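Local coordinates for protein nitrite oxidoreductase subunit A (Kuenenia stuttgartiensis, PDB 7B04) that belongs to the molybdopterin oxidoreductase family, resembles NarG, and holds a molybdenum atom, two copies of MD1 and an iron/sulfur cluster, at residues B[236-242]-B[650-654]; B[676-682]-B[691-697]; B[223-229]-B[267-273]. All blocks are in the same frame, centred on the assembly; numbering follows the deposited sequence.

Contact 1: B[236-242]-B[650-654]. With MD1 (phosphoric acid 4-(2-amino-4-oxo-3,4,5,6,-tetrahydro-pteridin-6-yl)-2-hydroxy-3,4-dimercapto-but-3-en-yl ester guanylate ester), chain C.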
# COMPACT_ATOMS: atom_id res chain seq x y z
N LYS B 236 -16.68 -17.16 7.00
CA LYS B 236 -17.38 -15.95 6.59
C LYS B 236 -18.63 -16.21 5.76
O LYS B 236 -19.70 -15.68 6.09
CB LYS B 236 -16.42 -15.01 5.86
CG LYS B 236 -15.26 -14.53 6.75
CD LYS B 236 -13.93 -15.16 6.36
CE LYS B 236 -12.82 -14.88 7.39
NZ LYS B 236 -13.17 -15.29 8.78
N TYR B 237 -18.55 -17.02 4.69
CA TYR B 237 -19.80 -17.37 4.01
C TYR B 237 -20.70 -18.24 4.88
O TYR B 237 -21.87 -18.44 4.53
CB TYR B 237 -19.58 -18.11 2.68
CG TYR B 237 -19.45 -17.22 1.46
CD1 TYR B 237 -18.33 -17.28 0.65
CD2 TYR B 237 -20.45 -16.30 1.14
CE1 TYR B 237 -18.21 -16.46 -0.46
CE2 TYR B 237 -20.33 -15.48 0.03
CZ TYR B 237 -19.20 -15.56 -0.77
OH TYR B 237 -19.06 -14.76 -1.87
N GLY B 238 -20.20 -18.75 6.01
CA GLY B 238 -21.06 -19.40 6.97
C GLY B 238 -22.19 -18.53 7.45
O GLY B 238 -23.18 -19.04 7.98
N MET B 239 -22.06 -17.20 7.30
CA MET B 239 -23.16 -16.31 7.64
C MET B 239 -24.38 -16.58 6.77
O MET B 239 -25.51 -16.51 7.24
CB MET B 239 -22.71 -14.85 7.47
CG MET B 239 -23.74 -13.83 7.91
SD MET B 239 -24.04 -13.90 9.68
CE MET B 239 -22.52 -13.19 10.30
N TYR B 240 -24.16 -16.91 5.49
CA TYR B 240 -25.28 -17.29 4.63
C TYR B 240 -25.93 -18.58 5.12
O TYR B 240 -27.15 -18.75 4.98
CB TYR B 240 -24.81 -17.45 3.18
CG TYR B 240 -24.43 -16.15 2.50
CD1 TYR B 240 -24.60 -14.93 3.13
CD2 TYR B 240 -23.92 -16.15 1.21
CE1 TYR B 240 -24.25 -13.74 2.50
CE2 TYR B 240 -23.58 -14.98 0.57
CZ TYR B 240 -23.74 -13.78 1.22
OH TYR B 240 -23.39 -12.61 0.59
N ARG B 241 -25.14 -19.49 5.69
CA ARG B 241 -25.71 -20.68 6.31
C ARG B 241 -26.52 -20.31 7.55
O ARG B 241 -27.59 -20.88 7.79
CB ARG B 241 -24.59 -21.66 6.65
CG ARG B 241 -25.06 -23.04 7.10
CD ARG B 241 -23.86 -23.92 7.43
NE ARG B 241 -24.26 -25.26 7.85
CZ ARG B 241 -24.38 -26.29 7.02
NH1 ARG B 241 -24.15 -26.13 5.72
NH2 ARG B 241 -24.74 -27.48 7.48
N PHE B 242 -26.01 -19.37 8.34
CA PHE B 242 -26.75 -18.90 9.51
C PHE B 242 -28.10 -18.31 9.12
O PHE B 242 -29.12 -18.59 9.76
CB PHE B 242 -25.92 -17.88 10.28
CG PHE B 242 -26.57 -17.39 11.55
CD1 PHE B 242 -26.56 -18.17 12.69
CD2 PHE B 242 -27.19 -16.16 11.59
CE1 PHE B 242 -27.16 -17.73 13.85
CE2 PHE B 242 -27.80 -15.71 12.75
CZ PHE B 242 -27.78 -16.49 13.88
N TRP B 650 -26.08 -8.30 10.97
CA TRP B 650 -24.85 -8.86 11.50
C TRP B 650 -23.91 -9.20 10.35
O TRP B 650 -24.33 -9.85 9.38
CB TRP B 650 -25.16 -10.10 12.35
CG TRP B 650 -23.99 -10.79 12.95
CD1 TRP B 650 -22.81 -10.24 13.33
CD2 TRP B 650 -23.92 -12.18 13.28
NE1 TRP B 650 -21.99 -11.20 13.86
CE2 TRP B 650 -22.65 -12.40 13.84
CE3 TRP B 650 -24.79 -13.26 13.13
CZ2 TRP B 650 -22.23 -13.66 14.27
CZ3 TRP B 650 -24.38 -14.50 13.56
CH2 TRP B 650 -23.11 -14.70 14.12
N PHE B 651 -22.65 -8.77 10.45
CA PHE B 651 -21.70 -8.89 9.35
C PHE B 651 -20.28 -9.16 9.83
O PHE B 651 -19.83 -8.56 10.81
CB PHE B 651 -21.73 -7.62 8.49
CG PHE B 651 -21.60 -6.34 9.27
CD1 PHE B 651 -22.71 -5.76 9.86
CD2 PHE B 651 -20.37 -5.71 9.39
CE1 PHE B 651 -22.59 -4.58 10.58
CE2 PHE B 651 -20.25 -4.53 10.11
CZ PHE B 651 -21.36 -3.97 10.71
N THR B 652 -19.60 -10.09 9.14
CA THR B 652 -18.23 -10.52 9.43
C THR B 652 -17.31 -10.10 8.29
O THR B 652 -17.75 -9.98 7.14
CB THR B 652 -18.09 -12.07 9.58
OG1 THR B 652 -18.40 -12.72 8.33
CG2 THR B 652 -19.05 -12.59 10.63
N ASN B 653 -16.03 -9.96 8.55
CA ASN B 653 -15.03 -9.63 7.51
C ASN B 653 -15.44 -8.41 6.71
O ASN B 653 -15.01 -8.31 5.59
CB ASN B 653 -14.81 -10.79 6.57
CG ASN B 653 -13.40 -10.97 6.07
OD1 ASN B 653 -13.19 -11.38 4.95
ND2 ASN B 653 -12.42 -10.71 6.89
N VAL B 654 -16.22 -7.50 7.27
CA VAL B 654 -16.52 -6.25 6.52
C VAL B 654 -16.60 -5.10 7.52
O VAL B 654 -16.98 -5.36 8.62
CB VAL B 654 -17.80 -6.38 5.69
CG1 VAL B 654 -17.49 -6.57 4.24
CG2 VAL B 654 -18.67 -7.51 6.16
PB MD1 C . -14.77 -4.00 3.03
O3B MD1 C . -13.20 -3.60 3.35
O1B MD1 C . -15.64 -3.39 4.10
O2B MD1 C . -14.90 -5.50 3.08
O3A MD1 C . -15.27 -3.48 1.55
C10 MD1 C . -14.36 -3.17 0.53
C11 MD1 C . -14.89 -1.94 -0.27
O11 MD1 C . -14.19 -0.61 0.29
C12 MD1 C . -14.72 -2.10 -1.58
S12 MD1 C . -13.80 -3.55 -2.17
C13 MD1 C . -15.24 -1.15 -2.70
S13 MD1 C . -14.80 -1.69 -4.38
C14 MD1 C . -16.00 0.09 -2.59
N15 MD1 C . -14.96 1.25 -2.99
C16 MD1 C . -15.33 2.56 -2.64
C15 MD1 C . -14.57 3.70 -3.22
O14 MD1 C . -13.67 3.48 -3.97
N17 MD1 C . -14.92 5.10 -2.86
C17 MD1 C . -16.08 5.37 -1.88
N16 MD1 C . -16.43 6.74 -1.54
N18 MD1 C . -16.87 4.23 -1.29
C20 MD1 C . -16.54 2.87 -1.63
N8 MD1 C . -17.30 1.84 -1.04
C7 MD1 C . -16.84 0.35 -1.37
PA MD1 C . -12.38 -4.14 4.68
O1A MD1 C . -10.90 -4.18 4.40
O2A MD1 C . -12.65 -3.18 5.80
O5' MD1 C . -12.89 -5.61 5.22
C5' MD1 C . -12.08 -6.21 6.19
C4' MD1 C . -12.66 -5.97 7.63
O4' MD1 C . -12.75 -7.32 8.39
C1' MD1 C . -11.54 -7.33 9.37
N9 MD1 C . -10.78 -8.61 9.28
C4 MD1 C . -11.37 -9.72 9.69
N3 MD1 C . -12.72 -9.97 10.25
C2 MD1 C . -13.11 -11.32 10.62
N2 MD1 C . -14.42 -11.55 11.17
N1 MD1 C . -12.20 -12.42 10.45
C6 MD1 C . -10.90 -12.18 9.90
O6 MD1 C . -10.15 -13.08 9.75
C5 MD1 C . -10.49 -10.75 9.51
N7 MD1 C . -9.38 -10.25 9.00
C8 MD1 C . -9.55 -8.91 8.85
C2' MD1 C . -10.81 -6.34 9.03
O2' MD1 C . -10.19 -5.74 10.21
C3' MD1 C . -11.85 -5.26 8.32
O3' MD1 C . -12.56 -4.53 9.36
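Met-239 and Trp-650 meet at the centre of this contact. The methyl CE of Met-239 lies over the face of the indole, 3.5 Å from the centroid of the Trp-650 six-membered ring. This is a CH-pi contact. Met-239 SD stands farther from the ring normal, 4.1 Å from the same centroid, and adds an oblique Met-aromatic contact. The methionine chain starts anti to the backbone N (chi1 -175°), then bends at chi2 and chi3, which brings SD and CE over the ring. CE also touches Thr-652 CG2 at 3.5 Å.

Phe-242 meets the tryptophan at its edge rather than over its face. The edge of Trp-650 points at the face of Phe-242 in a T-shaped pair, with planes at 89°. Trp-650 CZ3 sits 3.7 Å from Phe-242 CE2, toward the rim of the phenyl ring. NE1 of Trp-650 is hydrogen-bonded to Thr-680 OG1, which helps to fix the rotation of the indole.

At the other end, Lys-236 CG packs on Asn-653 CB at 3.8 Å. The lysine chain then runs on to the guanine of MD1, where Lys-236 NZ is 3.5 Å from N1. NZ forms a salt bridge with Asp-734, which also hydrogen-bonds to MD1. The carboxylate probably positions both groups.

No hydrogen bond joins the two segments; they meet mainly through side chains. The axes of helix 238-242 and strand 650-652 run nearly antiparallel, at 158°, with a closest approach of 9.8 Å. Helix 734-749 packs alongside: Leu-738 touches Met-239 and Trp-650, and Met-741 and Leu-745 touch Phe-242. Strand 648-652 is itself flanked in the sheet by strands 222-226 and 676-681.

Contact 2: B[676-682]-B[691-697]. With MD1 (phosphoric acid 4-(2-amino-4-oxo-3,4,5,6,-tetrahydro-pteridin-6-yl)-2-hydroxy-3,4-dimercapto-but-3-en-yl ester guanylate ester), chain C.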
# COMPACT_ATOMS: atom_id res chain seq x y z
N GLN B 676 -31.04 -3.90 15.70
CA GLN B 676 -29.86 -4.63 16.21
C GLN B 676 -28.76 -4.62 15.17
O GLN B 676 -28.99 -5.18 14.13
CB GLN B 676 -30.30 -6.04 16.54
CG GLN B 676 -29.19 -6.94 16.99
CD GLN B 676 -29.79 -8.10 17.71
OE1 GLN B 676 -30.95 -8.11 18.04
NE2 GLN B 676 -28.98 -9.10 17.97
N ILE B 677 -27.58 -4.06 15.47
CA ILE B 677 -26.45 -4.06 14.56
C ILE B 677 -25.32 -4.83 15.22
O ILE B 677 -24.99 -4.57 16.38
CB ILE B 677 -26.00 -2.62 14.21
CG1 ILE B 677 -27.09 -1.89 13.42
CG2 ILE B 677 -24.69 -2.64 13.44
CD1 ILE B 677 -27.99 -1.03 14.27
N MET B 678 -24.74 -5.77 14.49
CA MET B 678 -23.74 -6.66 15.05
C MET B 678 -22.60 -6.77 14.07
O MET B 678 -22.81 -6.79 12.85
CB MET B 678 -24.34 -8.04 15.34
CG MET B 678 -25.44 -8.03 16.38
SD MET B 678 -26.41 -9.54 16.33
CE MET B 678 -25.22 -10.75 16.88
N SER B 679 -21.38 -6.85 14.59
CA SER B 679 -20.21 -6.95 13.74
C SER B 679 -19.21 -7.92 14.35
O SER B 679 -18.90 -7.84 15.55
CB SER B 679 -19.56 -5.58 13.52
OG SER B 679 -18.37 -5.71 12.76
N THR B 680 -18.71 -8.82 13.53
CA THR B 680 -17.56 -9.65 13.85
C THR B 680 -16.31 -9.04 13.23
O THR B 680 -16.31 -8.66 12.06
CB THR B 680 -17.74 -11.07 13.32
OG1 THR B 680 -18.84 -11.69 13.99
CG2 THR B 680 -16.49 -11.87 13.55
N ASP B 681 -15.26 -8.91 14.03
CA ASP B 681 -14.05 -8.27 13.54
C ASP B 681 -12.89 -8.61 14.47
O ASP B 681 -13.05 -9.32 15.47
CB ASP B 681 -14.24 -6.75 13.42
CG ASP B 681 -13.23 -6.12 12.49
OD1 ASP B 681 -12.13 -6.70 12.32
OD2 ASP B 681 -13.54 -5.07 11.92
N ILE B 682 -11.71 -8.12 14.10
CA ILE B 682 -10.49 -8.28 14.88
C ILE B 682 -9.99 -6.96 15.44
O ILE B 682 -9.11 -6.97 16.32
CB ILE B 682 -9.37 -8.96 14.05
CG1 ILE B 682 -8.98 -8.06 12.87
CG2 ILE B 682 -9.83 -10.32 13.56
CD1 ILE B 682 -7.75 -8.53 12.14
N ALA B 691 -22.22 0.28 16.45
CA ALA B 691 -22.93 -0.99 16.45
C ALA B 691 -23.43 -1.31 17.85
O ALA B 691 -23.16 -0.59 18.81
CB ALA B 691 -22.02 -2.12 15.93
N ASP B 692 -24.17 -2.41 17.96
CA ASP B 692 -24.70 -2.87 19.23
C ASP B 692 -23.95 -4.07 19.80
O ASP B 692 -23.93 -4.25 21.02
CB ASP B 692 -26.18 -3.25 19.09
CG ASP B 692 -27.06 -2.07 18.74
OD1 ASP B 692 -26.74 -0.94 19.16
OD2 ASP B 692 -28.07 -2.28 18.03
N PHE B 693 -23.33 -4.88 18.94
CA PHE B 693 -22.53 -6.01 19.38
C PHE B 693 -21.20 -6.02 18.64
O PHE B 693 -21.08 -5.50 17.53
CB PHE B 693 -23.25 -7.34 19.12
CG PHE B 693 -24.35 -7.64 20.08
CD1 PHE B 693 -24.09 -8.28 21.28
CD2 PHE B 693 -25.66 -7.28 19.79
CE1 PHE B 693 -25.11 -8.56 22.17
CE2 PHE B 693 -26.68 -7.56 20.68
CZ PHE B 693 -26.40 -8.19 21.87
N ALA B 694 -20.20 -6.62 19.28
CA ALA B 694 -18.88 -6.81 18.69
C ALA B 694 -18.35 -8.16 19.12
O ALA B 694 -18.38 -8.49 20.31
CB ALA B 694 -17.91 -5.70 19.10
N PHE B 695 -17.88 -8.95 18.15
CA PHE B 695 -17.38 -10.29 18.43
C PHE B 695 -15.94 -10.40 17.96
O PHE B 695 -15.68 -10.35 16.74
CB PHE B 695 -18.25 -11.34 17.75
CG PHE B 695 -19.66 -11.36 18.23
CD1 PHE B 695 -19.99 -11.97 19.43
CD2 PHE B 695 -20.67 -10.75 17.50
CE1 PHE B 695 -21.30 -11.97 19.88
CE2 PHE B 695 -21.97 -10.75 17.94
CZ PHE B 695 -22.29 -11.36 19.14
N PRO B 696 -14.97 -10.54 18.87
CA PRO B 696 -13.56 -10.64 18.46
C PRO B 696 -13.29 -11.99 17.81
O PRO B 696 -13.48 -13.04 18.43
CB PRO B 696 -12.80 -10.46 19.77
CG PRO B 696 -13.75 -10.92 20.82
CD PRO B 696 -15.12 -10.55 20.33
N ALA B 697 -12.85 -11.95 16.56
CA ALA B 697 -12.51 -13.14 15.80
C ALA B 697 -11.00 -13.33 15.75
O ALA B 697 -10.22 -12.41 16.03
CB ALA B 697 -13.07 -13.05 14.39
PB MD1 C . -14.77 -4.00 3.03
O3B MD1 C . -13.20 -3.60 3.35
O1B MD1 C . -15.64 -3.39 4.10
O2B MD1 C . -14.90 -5.50 3.08
O3A MD1 C . -15.27 -3.48 1.55
C10 MD1 C . -14.36 -3.17 0.53
C11 MD1 C . -14.89 -1.94 -0.27
O11 MD1 C . -14.19 -0.61 0.29
C12 MD1 C . -14.72 -2.10 -1.58
S12 MD1 C . -13.80 -3.55 -2.17
C13 MD1 C . -15.24 -1.15 -2.70
S13 MD1 C . -14.80 -1.69 -4.38
C14 MD1 C . -16.00 0.09 -2.59
N15 MD1 C . -14.96 1.25 -2.99
C16 MD1 C . -15.33 2.56 -2.64
C15 MD1 C . -14.57 3.70 -3.22
O14 MD1 C . -13.67 3.48 -3.97
N17 MD1 C . -14.92 5.10 -2.86
C17 MD1 C . -16.08 5.37 -1.88
N16 MD1 C . -16.43 6.74 -1.54
N18 MD1 C . -16.87 4.23 -1.29
C20 MD1 C . -16.54 2.87 -1.63
N8 MD1 C . -17.30 1.84 -1.04
C7 MD1 C . -16.84 0.35 -1.37
PA MD1 C . -12.38 -4.14 4.68
O1A MD1 C . -10.90 -4.18 4.40
O2A MD1 C . -12.65 -3.18 5.80
O5' MD1 C . -12.89 -5.61 5.22
C5' MD1 C . -12.08 -6.21 6.19
C4' MD1 C . -12.66 -5.97 7.63
O4' MD1 C . -12.75 -7.32 8.39
C1' MD1 C . -11.54 -7.33 9.37
N9 MD1 C . -10.78 -8.61 9.28
C4 MD1 C . -11.37 -9.72 9.69
N3 MD1 C . -12.72 -9.97 10.25
C2 MD1 C . -13.11 -11.32 10.62
N2 MD1 C . -14.42 -11.55 11.17
N1 MD1 C . -12.20 -12.42 10.45
C6 MD1 C . -10.90 -12.18 9.90
O6 MD1 C . -10.15 -13.08 9.75
C5 MD1 C . -10.49 -10.75 9.51
N7 MD1 C . -9.38 -10.25 9.00
C8 MD1 C . -9.55 -8.91 8.85
C2' MD1 C . -10.81 -6.34 9.03
O2' MD1 C . -10.19 -5.74 10.21
C3' MD1 C . -11.85 -5.26 8.32
O3' MD1 C . -12.56 -4.53 9.36
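Met-678 pairs with Phe-693, and the parallel register continues to Asp-681 with Pro-696, the strand axes lying 4.8 Å apart and 16° from parallel. Ser-679 and Asp-681 each use both N and O, bonding to Phe-693 O, Phe-695 N, Phe-695 O and Ala-697 N. Ile-677 O accepts two bonds, from Asp-692 N and Phe-693 N. Asp-692 OD2 turns back to take Ile-677 N at 3.2 Å, from above the carboxylate plane. Its OD1 is salt-bridged to Arg-137 and Arg-164.

Met-678 lies side by side with Phe-693, CG against Phe-693 CD2 at 3.5 Å. Its SD makes an oblique Met-aromatic contact with that ring. A bend at chi3 (67°) carries the methyl CE to the edge of Phe-695, 3.4 Å from CE2. Thr-680 CG2 touches Ala-697 CB at 3.7 Å, near N2 of the guanine.

Asp-681 grips the ribose of MD1 with both oxygens: O2' donates to OD1 at 3.0 Å and O3' to OD2 at 2.8 Å. An acidic residue at the C-terminal end of a parallel strand, holding a ribose diol, resembles the ribose-binding acidic residue of Rossmann-like nucleotide sites.

Contact 3: B[223-229]-B[267-273]. With MD1 (phosphoric acid 4-(2-amino-4-oxo-3,4,5,6,-tetrahydro-pteridin-6-yl)-2-hydroxy-3,4-dimercapto-but-3-en-yl ester guanylate ester), chain C.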
# COMPACT_ATOMS: atom_id res chain seq x y z
N LYS B 223 -30.79 -9.26 8.34
CA LYS B 223 -29.87 -9.16 7.22
C LYS B 223 -28.52 -9.70 7.68
O LYS B 223 -27.85 -9.09 8.52
CB LYS B 223 -29.77 -7.72 6.74
CG LYS B 223 -30.87 -7.32 5.76
CD LYS B 223 -32.26 -7.28 6.34
CE LYS B 223 -33.28 -7.06 5.23
NZ LYS B 223 -33.03 -5.80 4.47
N GLY B 224 -28.13 -10.84 7.13
CA GLY B 224 -26.87 -11.46 7.48
C GLY B 224 -25.90 -11.44 6.33
O GLY B 224 -26.13 -12.05 5.28
N ARG B 225 -24.80 -10.73 6.50
CA ARG B 225 -23.80 -10.57 5.46
C ARG B 225 -22.53 -11.31 5.84
O ARG B 225 -21.92 -10.99 6.86
CB ARG B 225 -23.49 -9.09 5.24
CG ARG B 225 -22.27 -8.88 4.36
CD ARG B 225 -22.38 -7.60 3.54
NE ARG B 225 -21.27 -7.50 2.61
CZ ARG B 225 -20.62 -6.38 2.32
NH1 ARG B 225 -20.96 -5.24 2.88
NH2 ARG B 225 -19.61 -6.42 1.46
N GLY B 226 -22.13 -12.28 5.03
CA GLY B 226 -20.78 -12.78 5.14
C GLY B 226 -19.92 -11.91 4.27
O GLY B 226 -20.08 -11.94 3.04
N GLY B 227 -18.98 -11.18 4.85
CA GLY B 227 -18.39 -10.18 4.00
C GLY B 227 -17.26 -10.79 3.19
O GLY B 227 -16.25 -11.24 3.75
N MET B 228 -17.40 -10.73 1.87
CA MET B 228 -16.49 -11.35 0.92
C MET B 228 -16.02 -12.72 1.40
O MET B 228 -14.83 -12.94 1.68
CB MET B 228 -15.31 -10.43 0.67
CG MET B 228 -15.70 -8.98 0.46
SD MET B 228 -15.86 -8.42 -1.26
CE MET B 228 -16.25 -9.93 -2.14
N GLY B 229 -16.98 -13.63 1.53
CA GLY B 229 -16.69 -14.91 2.16
C GLY B 229 -15.62 -15.75 1.47
O GLY B 229 -15.11 -16.70 2.06
N TRP B 267 -26.95 -10.85 2.37
CA TRP B 267 -26.54 -9.55 1.84
C TRP B 267 -25.38 -9.72 0.85
O TRP B 267 -24.45 -10.50 1.10
CB TRP B 267 -26.15 -8.61 2.97
CG TRP B 267 -27.25 -7.67 3.24
CD1 TRP B 267 -28.53 -7.81 2.83
CD2 TRP B 267 -27.19 -6.45 3.99
NE1 TRP B 267 -29.28 -6.75 3.25
CE2 TRP B 267 -28.49 -5.90 3.97
CE3 TRP B 267 -26.18 -5.76 4.66
CZ2 TRP B 267 -28.80 -4.70 4.61
CZ3 TRP B 267 -26.49 -4.57 5.29
CH2 TRP B 267 -27.79 -4.05 5.26
N SER B 268 -25.45 -8.98 -0.24
CA SER B 268 -24.51 -9.15 -1.34
C SER B 268 -23.19 -8.47 -1.02
O SER B 268 -23.09 -7.61 -0.13
CB SER B 268 -25.11 -8.58 -2.63
OG SER B 268 -25.47 -7.22 -2.46
N ASN B 269 -22.15 -8.86 -1.75
CA ASN B 269 -20.81 -8.31 -1.57
C ASN B 269 -20.26 -7.65 -2.83
O ASN B 269 -19.84 -6.49 -2.78
CB ASN B 269 -19.85 -9.41 -1.10
CG ASN B 269 -20.16 -9.89 0.30
OD1 ASN B 269 -20.30 -9.08 1.22
ND2 ASN B 269 -20.25 -11.20 0.48
N TYR B 270 -20.28 -8.37 -3.96
CA TYR B 270 -19.60 -7.89 -5.16
C TYR B 270 -20.24 -6.61 -5.67
O TYR B 270 -19.55 -5.61 -5.92
CB TYR B 270 -19.66 -8.99 -6.22
CG TYR B 270 -18.77 -8.80 -7.43
CD1 TYR B 270 -17.48 -8.32 -7.30
CD2 TYR B 270 -19.20 -9.17 -8.70
CE1 TYR B 270 -16.65 -8.17 -8.41
CE2 TYR B 270 -18.39 -9.03 -9.81
CZ TYR B 270 -17.12 -8.52 -9.66
OH TYR B 270 -16.30 -8.38 -10.76
N THR B 271 -21.55 -6.62 -5.86
CA THR B 271 -22.25 -5.45 -6.37
C THR B 271 -22.24 -4.30 -5.37
O THR B 271 -22.06 -3.14 -5.77
CB THR B 271 -23.67 -5.85 -6.74
OG1 THR B 271 -24.36 -6.31 -5.58
CG2 THR B 271 -23.61 -6.95 -7.77
N TRP B 272 -22.46 -4.59 -4.09
CA TRP B 272 -22.48 -3.55 -3.07
C TRP B 272 -21.23 -2.68 -3.12
O TRP B 272 -21.30 -1.46 -2.93
CB TRP B 272 -22.63 -4.17 -1.68
CG TRP B 272 -22.23 -3.26 -0.56
CD1 TRP B 272 -21.26 -3.49 0.37
CD2 TRP B 272 -22.78 -1.97 -0.27
NE1 TRP B 272 -21.18 -2.42 1.23
CE2 TRP B 272 -22.10 -1.48 0.86
CE3 TRP B 272 -23.78 -1.19 -0.85
CZ2 TRP B 272 -22.39 -0.24 1.43
CZ3 TRP B 272 -24.07 0.03 -0.29
CH2 TRP B 272 -23.38 0.50 0.84
N HIS B 273 -20.08 -3.28 -3.37
CA HIS B 273 -18.83 -2.53 -3.44
C HIS B 273 -18.64 -1.82 -4.78
O HIS B 273 -17.64 -1.12 -4.95
CB HIS B 273 -17.66 -3.47 -3.16
CG HIS B 273 -17.60 -3.96 -1.75
ND1 HIS B 273 -16.84 -5.05 -1.37
CD2 HIS B 273 -18.21 -3.52 -0.62
CE1 HIS B 273 -16.99 -5.25 -0.07
NE2 HIS B 273 -17.81 -4.34 0.41
PB MD1 C . -14.77 -4.00 3.03
O3B MD1 C . -13.20 -3.60 3.35
O1B MD1 C . -15.64 -3.39 4.10
O2B MD1 C . -14.90 -5.50 3.08
O3A MD1 C . -15.27 -3.48 1.55
C10 MD1 C . -14.36 -3.17 0.53
C11 MD1 C . -14.89 -1.94 -0.27
O11 MD1 C . -14.19 -0.61 0.29
C12 MD1 C . -14.72 -2.10 -1.58
S12 MD1 C . -13.80 -3.55 -2.17
C13 MD1 C . -15.24 -1.15 -2.70
S13 MD1 C . -14.80 -1.69 -4.38
C14 MD1 C . -16.00 0.09 -2.59
N15 MD1 C . -14.96 1.25 -2.99
C16 MD1 C . -15.33 2.56 -2.64
C15 MD1 C . -14.57 3.70 -3.22
O14 MD1 C . -13.67 3.48 -3.97
N17 MD1 C . -14.92 5.10 -2.86
C17 MD1 C . -16.08 5.37 -1.88
N16 MD1 C . -16.43 6.74 -1.54
N18 MD1 C . -16.87 4.23 -1.29
C20 MD1 C . -16.54 2.87 -1.63
N8 MD1 C . -17.30 1.84 -1.04
C7 MD1 C . -16.84 0.35 -1.37
PA MD1 C . -12.38 -4.14 4.68
O1A MD1 C . -10.90 -4.18 4.40
O2A MD1 C . -12.65 -3.18 5.80
O5' MD1 C . -12.89 -5.61 5.22
C5' MD1 C . -12.08 -6.21 6.19
C4' MD1 C . -12.66 -5.97 7.63
O4' MD1 C . -12.75 -7.32 8.39
C1' MD1 C . -11.54 -7.33 9.37
N9 MD1 C . -10.78 -8.61 9.28
C4 MD1 C . -11.37 -9.72 9.69
N3 MD1 C . -12.72 -9.97 10.25
C2 MD1 C . -13.11 -11.32 10.62
N2 MD1 C . -14.42 -11.55 11.17
N1 MD1 C . -12.20 -12.42 10.45
C6 MD1 C . -10.90 -12.18 9.90
O6 MD1 C . -10.15 -13.08 9.75
C5 MD1 C . -10.49 -10.75 9.51
N7 MD1 C . -9.38 -10.25 9.00
C8 MD1 C . -9.55 -8.91 8.85
C2' MD1 C . -10.81 -6.34 9.03
O2' MD1 C . -10.19 -5.74 10.21
C3' MD1 C . -11.85 -5.26 8.32
O3' MD1 C . -12.56 -4.53 9.36
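Arg-225 meets Trp-267 where two neighbouring parallel strands end. Strand 222-226, helix 238-254 and strand 265-266 form a beta-alpha-beta crossover, and this contact lies at its C-terminal edge. The arginine starts with CB against Trp-267 CB at 3.5 Å. CG comes next to Asn-269 OD1, and CD lies 3.4 Å from the same oxygen. At the tip, the edge of the guanidinium faces the Asn-269 amide. The modelled NE bond to OD1 is implausibly short, so its exact length is doubtful. NH1 reaches the Trp-272 ring at CD1, the guanidinium and indole planes standing at 85°. NH2 is 2.9 Å from His-273 NE2.

Asn-269 also binds backbone: ND2 donates to Gly-226 O at 2.7 Å, nearly along the C=O axis. The amide lies between Gly-226 O and the guanidinium. Farther back, Trp-267 N donates to Gly-224 O. Lys-223 CB lies over the five-membered ring of Trp-267, 3.8 Å from its centroid. The lysine NZ is held by Ser-644 O, Thr-646 and Glu-612.

His-273 carries the contact to the cofactors, its side chain about 4 Å from the molybdenum atom. Met-228 SD meets its ring at the edge, 3.5 Å from ND1. MD1 C10 lies over one face of the imidazole. Asn-269 O lies over the opposite face, 3.5 Å above the ring plane.

All three contacts reach one mixed sheet, in which strands 693-696, 676-681, 648-652, 222-226 and 265-266 are successive neighbours. Contact 1 is central, its centre about 8 Å from that of contact 3 and about 11 Å from that of contact 2. Contacts 2 and 3 do not touch; their nearest atoms are about 7 Å apart. Phe-651 of contact 1 probably hydrogen-bonds through N to Met-678 O and through O to Thr-680 N of contact 2. Thr-652 O is 2.9 Å from Gly-227 N of contact 3. One MD1 touches all three: contact 1 at its guanine and, through Val-654, its diphosphate; contact 2 at its guanosine; contact 3 at its pterin-side linker near the molybdenum atom.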